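Long-range contacts in membrane-anchored mycosin mycp1 (Mycobacterium thermoresistibile, PDB 4HVL), which is a subtilisin-like serine protease of the mycosin group, an essential component of the type VII (ESX-1) secretion system: residues 260-264 with 283-287; 268-272 with 308-312. All coordinates share one frame; numbering follows the deposited sequence.

Contact 1. Residues 260-264 with 283-287. With ACT (acetate ion), chain L.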
loop_
_atom_site.group_PDB
_atom_site.type_symbol
_atom_site.label_atom_id
_atom_site.label_comp_id
_atom_site.label_asym_id
_atom_site.label_seq_id
_atom_site.Cartn_x
_atom_site.Cartn_y
_atom_site.Cartn_z
ATOM N N GLY A 260 -8.493 5.267 -3.715
ATOM C CA GLY A 260 -7.873 6.085 -4.778
ATOM C C GLY A 260 -8.780 7.181 -5.277
ATOM O O GLY A 260 -9.976 6.995 -5.340
ATOM N N ILE A 261 -8.196 8.338 -5.584
ATOM C CA ILE A 261 -8.881 9.363 -6.349
ATOM C C ILE A 261 -8.078 9.719 -7.583
ATOM O O ILE A 261 -6.857 9.486 -7.631
ATOM C CB ILE A 261 -9.148 10.661 -5.541
ATOM C CG1 ILE A 261 -7.847 11.248 -4.985
ATOM C CG2 ILE A 261 -10.160 10.406 -4.437
ATOM C CD1 ILE A 261 -7.790 12.744 -5.092
ATOM N N GLY A 262 -8.770 10.301 -8.556
ATOM C CA GLY A 262 -8.173 10.799 -9.786
ATOM C C GLY A 262 -7.918 12.304 -9.768
ATOM O O GLY A 262 -8.240 12.971 -8.775
ATOM N N PRO A 263 -7.350 12.849 -10.874
ATOM C CA PRO A 263 -6.963 14.264 -10.932
ATOM C C PRO A 263 -8.129 15.237 -10.823
ATOM O O PRO A 263 -7.907 16.385 -10.467
ATOM C CB PRO A 263 -6.250 14.423 -12.293
ATOM C CG PRO A 263 -6.284 13.099 -12.956
ATOM C CD PRO A 263 -7.144 12.163 -12.159
ATOM N N THR A 264 -9.354 14.783 -11.102
ATOM C CA THR A 264 -10.540 15.621 -10.894
ATOM C C THR A 264 -11.132 15.505 -9.485
ATOM O O THR A 264 -12.153 16.119 -9.209
ATOM C CB THR A 264 -11.651 15.305 -11.909
ATOM O OG1 THR A 264 -12.239 14.042 -11.597
ATOM C CG2 THR A 264 -11.092 15.294 -13.336
ATOM N N ALA A 283 -4.257 8.255 -7.150
ATOM C CA ALA A 283 -4.063 6.870 -7.588
ATOM C C ALA A 283 -4.098 6.695 -9.117
ATOM O O ALA A 283 -4.029 5.565 -9.598
ATOM C CB ALA A 283 -5.142 6.010 -6.945
ATOM N N GLU A 284 -4.193 7.795 -9.868
ATOM C CA GLU A 284 -4.299 7.754 -11.330
ATOM C C GLU A 284 -3.292 8.728 -11.952
ATOM O O GLU A 284 -2.927 9.738 -11.344
ATOM C CB GLU A 284 -5.712 8.164 -11.786
ATOM C CG GLU A 284 -6.857 7.336 -11.233
ATOM C CD GLU A 284 -8.220 7.941 -11.560
ATOM O OE1 GLU A 284 -8.364 8.626 -12.605
ATOM O OE2 GLU A 284 -9.150 7.756 -10.760
ATOM N N ASN A 285 -2.845 8.412 -13.173
ATOM C CA ASN A 285 -1.995 9.322 -13.959
ATOM C C ASN A 285 -0.799 9.775 -13.134
ATOM O O ASN A 285 -0.466 10.971 -13.050
ATOM C CB ASN A 285 -2.827 10.504 -14.483
ATOM C CG ASN A 285 -3.937 10.071 -15.431
ATOM O OD1 ASN A 285 -5.122 10.200 -15.125
ATOM N ND2 ASN A 285 -3.559 9.572 -16.594
ATOM N N ILE A 286 -0.155 8.779 -12.528
ATOM C CA ILE A 286 0.921 8.987 -11.568
ATOM C C ILE A 286 2.279 9.149 -12.295
ATOM O O ILE A 286 2.534 8.536 -13.345
ATOM C CB ILE A 286 0.955 7.823 -10.540
ATOM C CG1 ILE A 286 -0.321 7.795 -9.686
ATOM C CG2 ILE A 286 2.184 7.870 -9.640
ATOM C CD1 ILE A 286 -0.629 9.081 -8.956
ATOM N N THR A 287 3.102 10.042 -11.756
ATOM C CA THR A 287 4.508 10.157 -12.129
ATOM C C THR A 287 5.317 9.629 -10.970
ATOM O O THR A 287 5.017 9.917 -9.804
ATOM C CB THR A 287 4.856 11.613 -12.403
ATOM O OG1 THR A 287 4.081 12.048 -13.524
ATOM C CG2 THR A 287 6.340 11.805 -12.695
HETATM C C ACT L . 0.112 10.892 -17.527
HETATM O O ACT L . 1.027 11.634 -17.055
HETATM O OXT ACT L . -0.250 9.800 -16.994
HETATM C CH3 ACT L . -0.571 11.357 -18.781
#

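Contact 2. Residues 268-272 with 308-312. With ZN (zinc ion), chain G; ACT (acetate ion), chain M.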
loop_
_atom_site.group_PDB
_atom_site.type_symbol
_atom_site.label_atom_id
_atom_site.label_comp_id
_atom_site.label_asym_id
_atom_site.label_seq_id
_atom_site.Cartn_x
_atom_site.Cartn_y
_atom_site.Cartn_z
ATOM N N SER A 268 -11.606 6.834 -7.754
ATOM C CA SER A 268 -11.174 6.033 -8.891
ATOM C C SER A 268 -12.117 4.842 -9.054
ATOM O O SER A 268 -12.448 4.165 -8.065
ATOM C CB SER A 268 -9.753 5.503 -8.643
ATOM O OG SER A 268 -8.792 6.536 -8.409
ATOM N N ASN A 269 -12.510 4.540 -10.293
ATOM C CA ASN A 269 -13.468 3.448 -10.529
ATOM C C ASN A 269 -12.940 2.041 -10.318
ATOM O O ASN A 269 -13.709 1.095 -10.235
ATOM C CB ASN A 269 -14.132 3.558 -11.910
ATOM C CG ASN A 269 -13.150 3.464 -13.069
ATOM O OD1 ASN A 269 -11.951 3.231 -12.902
ATOM N ND2 ASN A 269 -13.668 3.671 -14.267
ATOM N N PHE A 270 -11.632 1.897 -10.196
ATOM C CA PHE A 270 -11.056 0.611 -9.857
ATOM C C PHE A 270 -10.835 0.442 -8.342
ATOM O O PHE A 270 -10.415 -0.622 -7.895
ATOM C CB PHE A 270 -9.735 0.431 -10.601
ATOM C CG PHE A 270 -8.775 1.553 -10.393
ATOM C CD1 PHE A 270 -8.033 1.646 -9.215
ATOM C CD2 PHE A 270 -8.612 2.536 -11.372
ATOM C CE1 PHE A 270 -7.133 2.685 -9.027
ATOM C CE2 PHE A 270 -7.723 3.581 -11.180
ATOM C CZ PHE A 270 -6.990 3.658 -10.005
ATOM N N SER A 271 -11.099 1.473 -7.549
ATOM C CA SER A 271 -10.753 1.423 -6.122
ATOM C C SER A 271 -11.775 0.543 -5.399
ATOM O O SER A 271 -12.972 0.766 -5.508
ATOM C CB SER A 271 -10.728 2.830 -5.523
ATOM O OG SER A 271 -10.083 2.861 -4.265
ATOM N N MET A 272 -11.292 -0.468 -4.691
ATOM C CA MET A 272 -12.151 -1.398 -3.953
ATOM C C MET A 272 -12.749 -0.724 -2.718
ATOM O O MET A 272 -12.027 -0.285 -1.817
ATOM C CB MET A 272 -11.348 -2.640 -3.517
ATOM C CG MET A 272 -11.216 -3.709 -4.598
ATOM S SD MET A 272 -12.777 -4.542 -5.027
ATOM C CE MET A 272 -13.194 -5.220 -3.433
ATOM N N VAL A 308 0.534 4.911 -15.078
ATOM C CA VAL A 308 0.892 4.435 -13.752
ATOM C C VAL A 308 -0.306 4.748 -12.838
ATOM O O VAL A 308 -0.668 5.916 -12.644
ATOM C CB VAL A 308 2.153 5.159 -13.226
ATOM C CG1 VAL A 308 2.503 4.711 -11.823
ATOM C CG2 VAL A 308 3.341 4.957 -14.168
ATOM N N ALA A 309 -0.930 3.708 -12.293
ATOM C CA ALA A 309 -2.126 3.861 -11.491
ATOM C C ALA A 309 -2.309 2.729 -10.469
ATOM O O ALA A 309 -1.753 1.652 -10.610
ATOM C CB ALA A 309 -3.343 3.936 -12.394
ATOM N N GLY A 310 -3.123 2.990 -9.449
ATOM C CA GLY A 310 -3.517 1.943 -8.524
ATOM C C GLY A 310 -3.605 2.431 -7.097
ATOM O O GLY A 310 -3.009 3.451 -6.728
ATOM N N THR A 311 -4.344 1.697 -6.281
ATOM C CA THR A 311 -4.436 2.034 -4.865
ATOM C C THR A 311 -3.119 1.881 -4.091
ATOM O O THR A 311 -2.967 2.487 -3.038
ATOM C CB THR A 311 -5.557 1.261 -4.148
ATOM O OG1 THR A 311 -5.384 -0.144 -4.342
ATOM C CG2 THR A 311 -6.913 1.697 -4.711
ATOM N N SER A 312 -2.164 1.111 -4.608
ATOM C CA SER A 312 -0.822 1.068 -4.008
ATOM C C SER A 312 -0.190 2.480 -3.972
ATOM O O SER A 312 0.467 2.830 -2.998
ATOM C CB SER A 312 0.102 0.050 -4.712
ATOM O OG SER A 312 0.093 0.165 -6.133
HETATM ZN ZN ZN G . -0.346 -1.182 -7.835
HETATM C C ACT M . -1.985 -1.997 -6.279
HETATM O O ACT M . -0.905 -2.646 -6.366
HETATM O OXT ACT M . -2.165 -0.929 -6.911
HETATM C CH3 ACT M . -3.038 -2.564 -5.346
HETATM O O HOH W 1 -1.116 -2.485 -9.350
#

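Contact 1. Residues 260-264 with 283-287
Glu284 lays its carboxylate over the backbone of Gly262, where the last two strands of the parallel sheet of the subtilisin fold, 256-261 and 277-282, run out into loops. OE2 comes within 3.3 Å of Gly262 CA, and OE1 lies 3.6 Å from the same carbon. The side chain reaches this spot because CG stands beside its own backbone N, anti to the carbonyl carbon (chi1 -58°), and the chain then runs extended to the acid group. Close as OE2 is to the Gly262 amide, the angle is too poor for a hydrogen bond; that oxygen is bonded instead to the hydroxyl of Ser268, and Phe270 touches the same side chain. The absence of a side chain at Gly262 is what lets the acid settle so low, since a CB here would run into OE1.

Next to the glutamate along the chain, the parallel pairing of the strands persists for one more residue: Ala283 N donates to Ile261 O at 2.9 Å, with an N-H...O angle of 144°. A second glycine allows a similarly close approach, for Ala283 CB points at Gly260 and sits 3.5 Å from its CA. These buried residues form the inner end of the contact.

Toward the surface, the pyrrolidine ring of Pro263 continues the overlap. It crosses the side chains of Glu284 and Asn285 at about a right angle, presenting CD to the carboxylate, while Trp45 of helix 45-50 touches the same proline. Asn285 OD1 packs 3.8 Å from Pro263 CG, and Asn285 ND2 makes a weak but fairly straight hydrogen bond of 3.3 Å to OXT of an acetate ion, probably from the crystallisation liquor.

Contact 2. Residues 268-272 with 308-312
The backbone from Ser268 to Ser271 folds into a type I beta turn, closed by Ser271 N bonding to Ser268 O, and faces the segment 308-312 as it enters helix 311-328, which carries Ser312, the predicted charge-relay serine of this subtilase. The two segments come nearest at Ser271 and Thr311, whose CA atoms are 6.5 Å apart, and no hydrogen bond joins them. Gly310 occupies the N-cap position with a positive phi of 142°, a conformation in which a CB would press on the preceding carbonyl oxygen and also collide with the bound acetate.

Phe270 gives the largest share of the buried surface. Its ring meets segment 308-312 obliquely: CE1 lies 3.7 Å from Gly310 CA, and CZ reaches toward the methyl of Ala309. With CG between the backbone N and carbonyl carbon (chi1 54°), the ring lies with one face against Ser268 CB, offset toward the rim. Farther along, Thr311 offers its methyl CG2 to Ser271 OG at 3.4 Å. The hydroxyls themselves are engaged elsewhere, Ser271 OG with Gly260 N and Thr311 OG1 with Asn217 OD1.

The neighbouring Ser312 binds a zinc ion through OG. His101, its predicted charge-relay partner along with Asp70, is a ligand of the same metal, joined by a water and both oxygens of an acetate that probably came from the crystallisation liquor. Asn217 ND2 and Ser312 N both bond to this acetate and together resemble the oxyanion hole of subtilisins, consistent with an acetate oxygen occupying a site like that which receives the substrate carbonyl oxygen. Ser312 N donates to acetate OXT at 3.1 Å, with an N-H...O angle of 160°.

The two contacts interleave along the chain, and their centres lie 8 Å apart on the same side of the molecule. Two polar links tie them together: Glu284 OE2 of contact 1 lies 2.7 Å from Ser268 OG of contact 2, and Ala283 O is likewise 2.7 Å from Gly310 N. The second link connects the loop leaving edge strand 277-282 to the residue just before the helix bearing Ser312. Contact 2 holds that serine and its zinc ion, whereas contact 1 lies at the C-terminal ends of strands 256-261 and 277-282, with the side chain of Ala283 about 8 Å from that of Ser312 and about 9 Å from the same zinc ion.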